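Local coordinates for tRNA (guanine-N(1)-)-methyltransferase (Corynebacterium diphtheriae, PDB 7KFF), which catalyses, as a knotted SPOUT-superfamily methyltransferase, the transfer of a methyl group from S-adenosylmethionine to N1 of a guanine in tRNA, at residues P136-P141 against K182-R187; R18-T23 against E159-F164. All blocks are in the same frame, centred on the assembly; numbering follows the deposited sequence.

Contact 1. Residues P136-P141 against K182-R187; sequences PLLLVP and KTYRVR. With SAH (S-adenosyl-L-homocysteine), chain C.
The backbone N-H of Leu138 meets Arg185 O at 2.8 Å in an almost straight bond (176°). Arg185 N to Pro136 O, Arg187 N to Leu138 O and Val140 N to Arg187 O continue the pattern of neighbouring parallel strands, each at 2.9 Å; the Arg185 bond, where the pairing starts, is the most bent (144°). Tyr184, just before its strand, stands with CG beside its own backbone N (chi1 -67°). That puts Tyr184 CD1 3.6 Å from Leu138 CB and 3.7 Å from Pro136 CG, the proline crossing the ring at about a right angle, while the hydroxyl goes on to Leu86 O in helix 79-90. On the face of Leu137 and Leu139 the partners are Arg185 and Arg187. Arg185, bent at chi3, crosses Leu137 at about a right angle, Leu137 CA lying over one guanidinium face toward its rim, and bonds to Lys135 O and Glu159; Leu139 CD2 packs 3.7 Å from Arg187 CB, and that guanidinium leads off to Asp152. At the far end Pro141 O accepts SAH O2' at 3.0 Å. The pairing, which runs up to Val140, steadies the strand whose next residue offers its carbonyl to the ribose, while acids outside the pair answer both arginine charges.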
ATOM      1  N   PRO A 136      -9.197  -9.607 -20.502  1.00 18.08           N
ATOM      2  CA  PRO A 136      -9.190  -8.701 -19.347  1.00 17.83           C
ATOM      3  C   PRO A 136      -7.903  -8.854 -18.561  1.00 15.37           C
ATOM      4  O   PRO A 136      -7.183  -9.844 -18.683  1.00 16.64           O
ATOM      5  CB  PRO A 136     -10.396  -9.157 -18.519  1.00 19.95           C
ATOM      6  CG  PRO A 136     -10.674 -10.540 -18.987  1.00 20.77           C
ATOM      7  CD  PRO A 136     -10.206 -10.674 -20.377  1.00 19.61           C
ATOM      8  N   LEU A 137      -7.626  -7.863 -17.729  1.00 14.04           N
ATOM      9  CA  LEU A 137      -6.452  -7.871 -16.869  1.00 13.58           C
ATOM     10  C   LEU A 137      -6.824  -8.479 -15.522  1.00 13.50           C
ATOM     11  O   LEU A 137      -7.813  -8.063 -14.910  1.00 15.01           O
ATOM     12  CB  LEU A 137      -5.950  -6.443 -16.647  1.00 14.78           C
ATOM     13  CG  LEU A 137      -4.720  -6.261 -15.757  1.00 14.38           C
ATOM     14  CD1 LEU A 137      -3.495  -6.914 -16.370  1.00 16.95           C
ATOM     15  CD2 LEU A 137      -4.458  -4.783 -15.513  1.00 15.07           C
ATOM     16  N   LEU A 138      -6.040  -9.462 -15.068  1.00 12.75           N
ATOM     17  CA  LEU A 138      -6.156 -10.043 -13.738  1.00 12.64           C
ATOM     18  C   LEU A 138      -4.971  -9.601 -12.897  1.00 12.27           C
ATOM     19  O   LEU A 138      -3.816  -9.898 -13.238  1.00 13.74           O
ATOM     20  CB  LEU A 138      -6.205 -11.565 -13.804  1.00 13.30           C
ATOM     21  CG  LEU A 138      -6.229 -12.287 -12.464  1.00 13.77           C
ATOM     22  CD1 LEU A 138      -7.505 -11.962 -11.697  1.00 15.12           C
ATOM     23  CD2 LEU A 138      -6.076 -13.786 -12.618  1.00 15.46           C
ATOM     24  N   LEU A 139      -5.264  -8.878 -11.818  1.00 11.77           N
ATOM     25  CA  LEU A 139      -4.252  -8.469 -10.851  1.00 12.06           C
ATOM     26  C   LEU A 139      -4.333  -9.370  -9.622  1.00 12.43           C
ATOM     27  O   LEU A 139      -5.411  -9.564  -9.052  1.00 12.97           O
ATOM     28  CB  LEU A 139      -4.410  -7.009 -10.456  1.00 13.15           C
ATOM     29  CG  LEU A 139      -4.199  -6.047 -11.619  1.00 12.88           C
ATOM     30  CD1 LEU A 139      -4.340  -4.623 -11.142  1.00 14.43           C
ATOM     31  CD2 LEU A 139      -2.863  -6.237 -12.310  1.00 14.67           C
ATOM     32  N   VAL A 140      -3.193  -9.933  -9.249  1.00 12.29           N
ATOM     33  CA  VAL A 140      -3.075 -10.855  -8.130  1.00 12.31           C
ATOM     34  C   VAL A 140      -2.104 -10.249  -7.133  1.00 11.78           C
ATOM     35  O   VAL A 140      -0.882 -10.342  -7.305  1.00 13.38           O
ATOM     36  CB  VAL A 140      -2.585 -12.244  -8.587  1.00 13.51           C
ATOM     37  CG1 VAL A 140      -2.556 -13.181  -7.387  1.00 15.36           C
ATOM     38  CG2 VAL A 140      -3.442 -12.804  -9.726  1.00 14.49           C
ATOM     39  N   PRO A 141      -2.599  -9.604  -6.081  1.00 11.60           N
ATOM     40  CA  PRO A 141      -1.690  -9.047  -5.078  1.00 12.15           C
ATOM     41  C   PRO A 141      -0.894 -10.154  -4.402  1.00 11.80           C
ATOM     42  O   PRO A 141      -1.432 -11.186  -3.996  1.00 13.59           O
ATOM     43  CB  PRO A 141      -2.635  -8.339  -4.107  1.00 14.05           C
ATOM     44  CG  PRO A 141      -3.844  -8.010  -4.923  1.00 16.78           C
ATOM     45  CD  PRO A 141      -4.001  -9.165  -5.878  1.00 14.13           C
ATOM     46  N   LYS A 182      -4.900 -18.406 -19.663  1.00 16.84           N
ATOM     47  CA  LYS A 182      -5.703 -18.748 -20.833  1.00 18.86           C
ATOM     48  C   LYS A 182      -6.809 -17.733 -21.071  1.00 18.82           C
ATOM     49  O   LYS A 182      -7.253 -17.560 -22.213  1.00 21.14           O
ATOM     50  CB  LYS A 182      -6.322 -20.138 -20.659  1.00 22.18           C
ATOM     51  CG  LYS A 182      -5.313 -21.265 -20.677  1.00 24.80           C
ATOM     52  CD  LYS A 182      -6.005 -22.600 -20.417  1.00 29.63           C
ATOM     53  CE  LYS A 182      -5.054 -23.771 -20.582  1.00 35.68           C
ATOM     54  NZ  LYS A 182      -5.737 -25.062 -20.251  1.00 37.48           N
ATOM     55  N   THR A 183      -7.263 -17.062 -20.016  1.00 16.75           N
ATOM     56  CA  THR A 183      -8.416 -16.174 -20.054  1.00 18.15           C
ATOM     57  C   THR A 183      -8.063 -14.717 -19.843  1.00 17.20           C
ATOM     58  O   THR A 183      -8.780 -13.836 -20.324  1.00 18.45           O
ATOM     59  CB  THR A 183      -9.405 -16.598 -18.955  1.00 18.89           C
ATOM     60  OG1 THR A 183      -9.766 -17.969 -19.173  1.00 20.39           O
ATOM     61  CG2 THR A 183     -10.653 -15.743 -18.958  1.00 20.01           C
ATOM     62  N   TYR A 184      -6.996 -14.456 -19.110  1.00 15.69           N
ATOM     63  CA  TYR A 184      -6.633 -13.118 -18.688  1.00 15.39           C
ATOM     64  C   TYR A 184      -5.187 -12.823 -19.070  1.00 16.30           C
ATOM     65  O   TYR A 184      -4.362 -13.728 -19.181  1.00 15.99           O
ATOM     66  CB  TYR A 184      -6.674 -13.026 -17.162  1.00 14.83           C
ATOM     67  CG  TYR A 184      -8.030 -13.160 -16.497  1.00 14.24           C
ATOM     68  CD1 TYR A 184      -8.775 -12.037 -16.208  1.00 15.28           C
ATOM     69  CD2 TYR A 184      -8.526 -14.409 -16.104  1.00 15.33           C
ATOM     70  CE1 TYR A 184      -9.983 -12.124 -15.576  1.00 16.05           C
ATOM     71  CE2 TYR A 184      -9.748 -14.518 -15.477  1.00 15.04           C
ATOM     72  CZ  TYR A 184     -10.468 -13.347 -15.213  1.00 15.54           C
ATOM     73  OH  TYR A 184     -11.678 -13.367 -14.575  1.00 17.47           O
ATOM     74  N   ARG A 185      -4.866 -11.524 -19.190  1.00 15.69           N
ATOM     75  CA  ARG A 185      -3.491 -11.068 -18.996  1.00 14.80           C
ATOM     76  C   ARG A 185      -3.254 -11.005 -17.495  1.00 13.72           C
ATOM     77  O   ARG A 185      -4.014 -10.334 -16.798  1.00 15.27           O
ATOM     78  CB  ARG A 185      -3.306  -9.700 -19.640  1.00 16.30           C
ATOM     79  CG  ARG A 185      -3.238  -9.755 -21.174  1.00 18.52           C
ATOM     80  CD  ARG A 185      -3.301  -8.348 -21.821  1.00 19.58           C
ATOM     81  NE  ARG A 185      -4.610  -7.745 -21.604  1.00 19.19           N
ATOM     82  CZ  ARG A 185      -4.853  -6.623 -20.932  1.00 18.70           C
ATOM     83  NH1 ARG A 185      -3.870  -5.897 -20.414  1.00 19.91           N
ATOM     84  NH2 ARG A 185      -6.102  -6.217 -20.773  1.00 19.85           N
ATOM     85  N   VAL A 186      -2.259 -11.730 -16.979  1.00 14.62           N
ATOM     86  CA  VAL A 186      -2.098 -11.927 -15.541  1.00 13.76           C
ATOM     87  C   VAL A 186      -0.872 -11.171 -15.051  1.00 14.00           C
ATOM     88  O   VAL A 186       0.209 -11.291 -15.637  1.00 16.18           O
ATOM     89  CB  VAL A 186      -1.996 -13.419 -15.180  1.00 15.26           C
ATOM     90  CG1 VAL A 186      -1.837 -13.616 -13.687  1.00 16.52           C
ATOM     91  CG2 VAL A 186      -3.214 -14.162 -15.692  1.00 15.54           C
ATOM     92  N   ARG A 187      -1.036 -10.424 -13.960  1.00 13.29           N
ATOM     93  CA  ARG A 187       0.065  -9.743 -13.295  1.00 13.11           C
ATOM     94  C   ARG A 187      -0.018 -10.001 -11.797  1.00 11.97           C
ATOM     95  O   ARG A 187      -1.015  -9.669 -11.153  1.00 13.99           O
ATOM     96  CB  ARG A 187       0.017  -8.241 -13.589  1.00 14.23           C
ATOM     97  CG  ARG A 187       0.883  -7.411 -12.685  1.00 14.62           C
ATOM     98  CD  ARG A 187       2.431  -7.567 -12.901  1.00 15.09           C
ATOM     99  NE  ARG A 187       3.082  -6.717 -11.912  1.00 14.72           N
ATOM    100  CZ  ARG A 187       3.305  -5.416 -12.061  1.00 15.42           C
ATOM    101  NH1 ARG A 187       3.774  -4.691 -11.066  1.00 15.22           N
ATOM    102  NH2 ARG A 187       3.068  -4.851 -13.226  1.00 16.17           N
TER
HETATM  103  N   SAH C 302       3.605 -16.403   3.351  1.00 47.70           N
HETATM  104  CA  SAH C 302       3.344 -15.312   2.434  1.00 44.24           C
HETATM  105  CB  SAH C 302       2.289 -14.441   3.080  1.00 38.65           C
HETATM  106  CG  SAH C 302       0.992 -14.307   2.303  1.00 29.01           C
HETATM  107  SD  SAH C 302       0.217 -12.880   3.039  1.00 21.49           S
HETATM  108  C   SAH C 302       4.556 -14.447   2.131  1.00 47.02           C
HETATM  109  O   SAH C 302       5.127 -13.822   3.022  1.00 49.05           O
HETATM  110  OXT SAH C 302       4.968 -14.337   0.977  1.00 45.28           O
HETATM  111  C5' SAH C 302      -1.454 -13.213   2.496  1.00 18.08           C
HETATM  112  C4' SAH C 302      -1.888 -12.415   1.283  1.00 15.41           C
HETATM  113  O4' SAH C 302      -1.860 -11.014   1.551  1.00 13.82           O
HETATM  114  C3' SAH C 302      -1.069 -12.587  -0.006  1.00 15.41           C
HETATM  115  O3' SAH C 302      -1.358 -13.779  -0.641  1.00 19.11           O
HETATM  116  C2' SAH C 302      -1.485 -11.331  -0.772  1.00 13.71           C
HETATM  117  O2' SAH C 302      -2.761 -11.480  -1.344  1.00 15.64           O
HETATM  118  C1' SAH C 302      -1.577 -10.318   0.349  1.00 13.33           C
HETATM  119  N9  SAH C 302      -0.320  -9.573   0.547  1.00 12.18           N
HETATM  120  C8  SAH C 302       0.540  -9.650   1.620  1.00 12.50           C
HETATM  121  N7  SAH C 302       1.530  -8.754   1.459  1.00 12.86           N
HETATM  122  C5  SAH C 302       1.323  -8.115   0.274  1.00 12.10           C
HETATM  123  C6  SAH C 302       2.015  -7.119  -0.398  1.00 11.59           C
HETATM  124  N6  SAH C 302       3.157  -6.561   0.053  1.00 13.12           N
HETATM  125  N1  SAH C 302       1.516  -6.679  -1.603  1.00 12.06           N
HETATM  126  C2  SAH C 302       0.353  -7.206  -2.110  1.00 11.82           C
HETATM  127  N3  SAH C 302      -0.344  -8.176  -1.455  1.00 12.35           N
HETATM  128  C4  SAH C 302       0.150  -8.613  -0.289  1.00 12.69           C

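Contact 2. Residues R18-T23 against E159-F164; sequences RLDVIT and EEHIVF
Asp20 turns its carboxylate beside its own backbone N (chi1 -78°), whereas His161 on the next strand swings its ring anti to N (chi1 -169°), and the two side chains converge on the face they share with Arg18. His161 NE2 donates to Asp20 OD2 at 2.8 Å, reaching the anti side of the oxygen with the carboxylate and ring planes 78° apart. Arg18, bent at chi2, comes back to the same acid side-on in a salt bridge: Arg18 NE meets Asp20 OD2 at 3.0 Å from above the carboxylate plane, and Arg18 NH2 meets Asp20 OD1 at 2.9 Å on the syn side. OD2 therefore takes two donors, and OD1 has a second one in His51, a grip that would be expected to keep this buried acid ionised. The aliphatic part of Arg18 runs side by side with the histidine, its CG 3.5 Å from His161 CD2.

Beneath these groups the strands are parallel and in register from Arg18 with His161 to Val21 with Phe164. Their backbone ladder begins with Arg18 N to Glu160 O, passes through Asp20 O, which takes Phe164 N at 2.8 Å, and ends at Ile22 N to Phe164 O. The other face is apolar: Leu19 CD2 sits 3.9 Å from Ile162 CB and also approaches the edge of the Phe164 ring, with Val21 CG2 4.1 Å from Phe164 CD1. On the polar face Ile22 CD1 meets Val163 CG1.

Strand 46-52 flanks 17-23 on its far side, and 137-141 flanks 161-165. Helix 200-211 packs over Leu19, Val21 and Phe164 and helix 79-90 against Asp20 and Ile22 on the other face, a helix-covered parallel sheet consistent with the alpha/beta SPOUT fold.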
ATOM      1  N   ARG A  18     -14.501  -1.048 -15.464  1.00 15.99           N
ATOM      2  CA  ARG A  18     -15.121  -2.052 -14.615  1.00 14.84           C
ATOM      3  C   ARG A  18     -14.062  -2.727 -13.763  1.00 14.09           C
ATOM      4  O   ARG A  18     -13.058  -3.214 -14.288  1.00 15.26           O
ATOM      5  CB  ARG A  18     -15.817  -3.103 -15.473  1.00 16.35           C
ATOM      6  CG  ARG A  18     -16.400  -4.265 -14.733  1.00 17.85           C
ATOM      7  CD  ARG A  18     -17.534  -3.892 -13.814  1.00 18.72           C
ATOM      8  NE  ARG A  18     -18.031  -5.092 -13.159  1.00 19.50           N
ATOM      9  CZ  ARG A  18     -19.178  -5.172 -12.495  1.00 19.41           C
ATOM     10  NH1 ARG A  18     -19.967  -4.112 -12.416  1.00 22.09           N
ATOM     11  NH2 ARG A  18     -19.527  -6.315 -11.921  1.00 19.89           N
ATOM     12  N   LEU A  19     -14.276  -2.731 -12.456  1.00 13.68           N
ATOM     13  CA  LEU A  19     -13.458  -3.458 -11.507  1.00 14.06           C
ATOM     14  C   LEU A  19     -14.294  -4.570 -10.901  1.00 13.90           C
ATOM     15  O   LEU A  19     -15.393  -4.318 -10.414  1.00 17.03           O
ATOM     16  CB  LEU A  19     -13.005  -2.570 -10.356  1.00 16.65           C
ATOM     17  CG  LEU A  19     -12.259  -1.302 -10.688  1.00 17.60           C
ATOM     18  CD1 LEU A  19     -11.846  -0.600  -9.388  1.00 19.01           C
ATOM     19  CD2 LEU A  19     -11.066  -1.549 -11.586  1.00 18.01           C
ATOM     20  N   ASP A  20     -13.778  -5.791 -10.917  1.00 13.22           N
ATOM     21  CA  ASP A  20     -14.398  -6.919 -10.230  1.00 14.25           C
ATOM     22  C   ASP A  20     -13.389  -7.457  -9.226  1.00 13.74           C
ATOM     23  O   ASP A  20     -12.217  -7.656  -9.561  1.00 16.78           O
ATOM     24  CB  ASP A  20     -14.810  -8.014 -11.203  1.00 16.03           C
ATOM     25  CG  ASP A  20     -16.084  -7.690 -11.933  1.00 16.94           C
ATOM     26  OD1 ASP A  20     -17.169  -7.802 -11.312  1.00 18.58           O
ATOM     27  OD2 ASP A  20     -16.001  -7.257 -13.104  1.00 18.59           O
ATOM     28  N   VAL A  21     -13.830  -7.686  -7.999  1.00 12.71           N
ATOM     29  CA  VAL A  21     -12.959  -8.136  -6.920  1.00 13.03           C
ATOM     30  C   VAL A  21     -13.520  -9.435  -6.367  1.00 13.24           C
ATOM     31  O   VAL A  21     -14.700  -9.493  -6.010  1.00 14.96           O
ATOM     32  CB  VAL A  21     -12.872  -7.089  -5.797  1.00 13.55           C
ATOM     33  CG1 VAL A  21     -11.862  -7.525  -4.741  1.00 14.71           C
ATOM     34  CG2 VAL A  21     -12.537  -5.731  -6.337  1.00 15.00           C
ATOM     35  N   ILE A  22     -12.681 -10.464  -6.269  1.00 13.13           N
ATOM     36  CA  ILE A  22     -13.073 -11.760  -5.721  1.00 13.15           C
ATOM     37  C   ILE A  22     -12.355 -11.941  -4.390  1.00 12.82           C
ATOM     38  O   ILE A  22     -11.123 -11.832  -4.323  1.00 13.47           O
ATOM     39  CB  ILE A  22     -12.751 -12.914  -6.683  1.00 14.01           C
ATOM     40  CG1 ILE A  22     -13.360 -12.663  -8.063  1.00 15.88           C
ATOM     41  CG2 ILE A  22     -13.254 -14.231  -6.103  1.00 15.54           C
ATOM     42  CD1 ILE A  22     -12.791 -13.539  -9.160  1.00 16.41           C
ATOM     43  N   THR A  23     -13.124 -12.200  -3.333  1.00 13.22           N
ATOM     44  CA  THR A  23     -12.622 -12.110  -1.971  1.00 13.88           C
ATOM     45  C   THR A  23     -13.502 -12.916  -1.024  1.00 14.78           C
ATOM     46  O   THR A  23     -14.703 -13.060  -1.240  1.00 15.26           O
ATOM     47  CB  THR A  23     -12.610 -10.625  -1.540  1.00 15.52           C
ATOM     48  OG1 THR A  23     -12.368 -10.528  -0.130  1.00 15.25           O
ATOM     49  CG2 THR A  23     -13.969  -9.949  -1.834  1.00 16.34           C
ATOM     50  N   GLU A 159      -7.332   0.416 -18.890  1.00 16.21           N
ATOM     51  CA  GLU A 159      -8.041  -0.851 -18.988  1.00 15.54           C
ATOM     52  C   GLU A 159      -9.552  -0.649 -18.936  1.00 17.26           C
ATOM     53  O   GLU A 159     -10.069   0.198 -18.195  1.00 19.43           O
ATOM     54  CB  GLU A 159      -7.623  -1.756 -17.835  1.00 16.84           C
ATOM     55  CG  GLU A 159      -6.161  -2.192 -17.873  1.00 17.70           C
ATOM     56  CD  GLU A 159      -5.824  -3.229 -18.944  1.00 19.62           C
ATOM     57  OE1 GLU A 159      -6.741  -3.816 -19.574  1.00 20.18           O
ATOM     58  OE2 GLU A 159      -4.612  -3.482 -19.152  1.00 21.56           O
ATOM     59  N   GLU A 160     -10.271  -1.471 -19.694  1.00 16.95           N
ATOM     60  CA  GLU A 160     -11.721  -1.497 -19.593  1.00 18.47           C
ATOM     61  C   GLU A 160     -12.214  -2.387 -18.459  1.00 16.80           C
ATOM     62  O   GLU A 160     -13.302  -2.145 -17.924  1.00 18.19           O
ATOM     63  CB  GLU A 160     -12.321  -2.027 -20.887  1.00 24.53           C
ATOM     64  CG  GLU A 160     -11.985  -1.221 -22.107  1.00 34.99           C
ATOM     65  CD  GLU A 160     -12.618  -1.804 -23.355  1.00 44.29           C
ATOM     66  OE1 GLU A 160     -12.273  -1.344 -24.459  1.00 49.39           O
ATOM     67  OE2 GLU A 160     -13.460  -2.720 -23.234  1.00 47.12           O
ATOM     68  N   HIS A 161     -11.465  -3.434 -18.118  1.00 15.79           N
ATOM     69  CA  HIS A 161     -11.906  -4.438 -17.154  1.00 15.61           C
ATOM     70  C   HIS A 161     -10.694  -4.966 -16.409  1.00 14.40           C
ATOM     71  O   HIS A 161      -9.811  -5.589 -17.024  1.00 16.47           O
ATOM     72  CB  HIS A 161     -12.608  -5.597 -17.868  1.00 16.38           C
ATOM     73  CG  HIS A 161     -13.320  -6.524 -16.944  1.00 17.11           C
ATOM     74  ND1 HIS A 161     -13.736  -7.781 -17.320  1.00 18.99           N
ATOM     75  CD2 HIS A 161     -13.700  -6.371 -15.654  1.00 16.45           C
ATOM     76  CE1 HIS A 161     -14.358  -8.354 -16.306  1.00 18.52           C
ATOM     77  NE2 HIS A 161     -14.339  -7.527 -15.280  1.00 17.36           N
ATOM     78  N   ILE A 162     -10.675  -4.726 -15.101  1.00 14.32           N
ATOM     79  CA  ILE A 162      -9.669  -5.265 -14.199  1.00 12.82           C
ATOM     80  C   ILE A 162     -10.366  -6.160 -13.185  1.00 13.68           C
ATOM     81  O   ILE A 162     -11.326  -5.738 -12.531  1.00 14.34           O
ATOM     82  CB  ILE A 162      -8.845  -4.168 -13.501  1.00 13.63           C
ATOM     83  CG1 ILE A 162      -8.248  -3.186 -14.507  1.00 14.70           C
ATOM     84  CG2 ILE A 162      -7.752  -4.836 -12.672  1.00 14.88           C
ATOM     85  CD1 ILE A 162      -7.454  -2.046 -13.874  1.00 15.86           C
ATOM     86  N   VAL A 163      -9.880  -7.390 -13.059  1.00 12.85           N
ATOM     87  CA  VAL A 163     -10.316  -8.348 -12.052  1.00 12.89           C
ATOM     88  C   VAL A 163      -9.187  -8.492 -11.046  1.00 11.81           C
ATOM     89  O   VAL A 163      -8.009  -8.543 -11.428  1.00 12.86           O
ATOM     90  CB  VAL A 163     -10.688  -9.692 -12.712  1.00 13.56           C
ATOM     91  CG1 VAL A 163     -11.106 -10.701 -11.666  1.00 14.15           C
ATOM     92  CG2 VAL A 163     -11.804  -9.477 -13.748  1.00 15.31           C
ATOM     93  N   PHE A 164      -9.543  -8.551  -9.773  1.00 12.29           N
ATOM     94  CA  PHE A 164      -8.604  -8.758  -8.679  1.00 12.22           C
ATOM     95  C   PHE A 164      -8.903 -10.063  -7.956  1.00 12.81           C
ATOM     96  O   PHE A 164     -10.042 -10.295  -7.554  1.00 14.06           O
ATOM     97  CB  PHE A 164      -8.692  -7.630  -7.653  1.00 12.90           C
ATOM     98  CG  PHE A 164      -8.314  -6.278  -8.169  1.00 13.93           C
ATOM     99  CD1 PHE A 164      -9.261  -5.483  -8.778  1.00 15.62           C
ATOM    100  CD2 PHE A 164      -7.051  -5.761  -7.954  1.00 15.10           C
ATOM    101  CE1 PHE A 164      -8.945  -4.197  -9.198  1.00 17.88           C
ATOM    102  CE2 PHE A 164      -6.729  -4.481  -8.363  1.00 16.60           C
ATOM    103  CZ  PHE A 164      -7.684  -3.695  -8.985  1.00 18.56           C
TER

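From the N terminus, strand 17-23 comes first and finds its partner 161-165 only after helix 79-90 and strand 137-141 have been traversed, so contact 2 closes the longer loop, of 135 residues. Contact 1 opens inside that loop at 136-141 and closes beyond its end at 182-187, after 40 intervening residues; the two loops cross rather than nest. In the sheet the order is 17-23, 161-165, 137-141, 185-190, with all four strands parallel. The contacts join across the middle pair, through a probable hydrogen bond from Leu139 N to Val163 O (2.8 Å). Together they tie the N-terminal strand to the strand that ends at the SAH pocket.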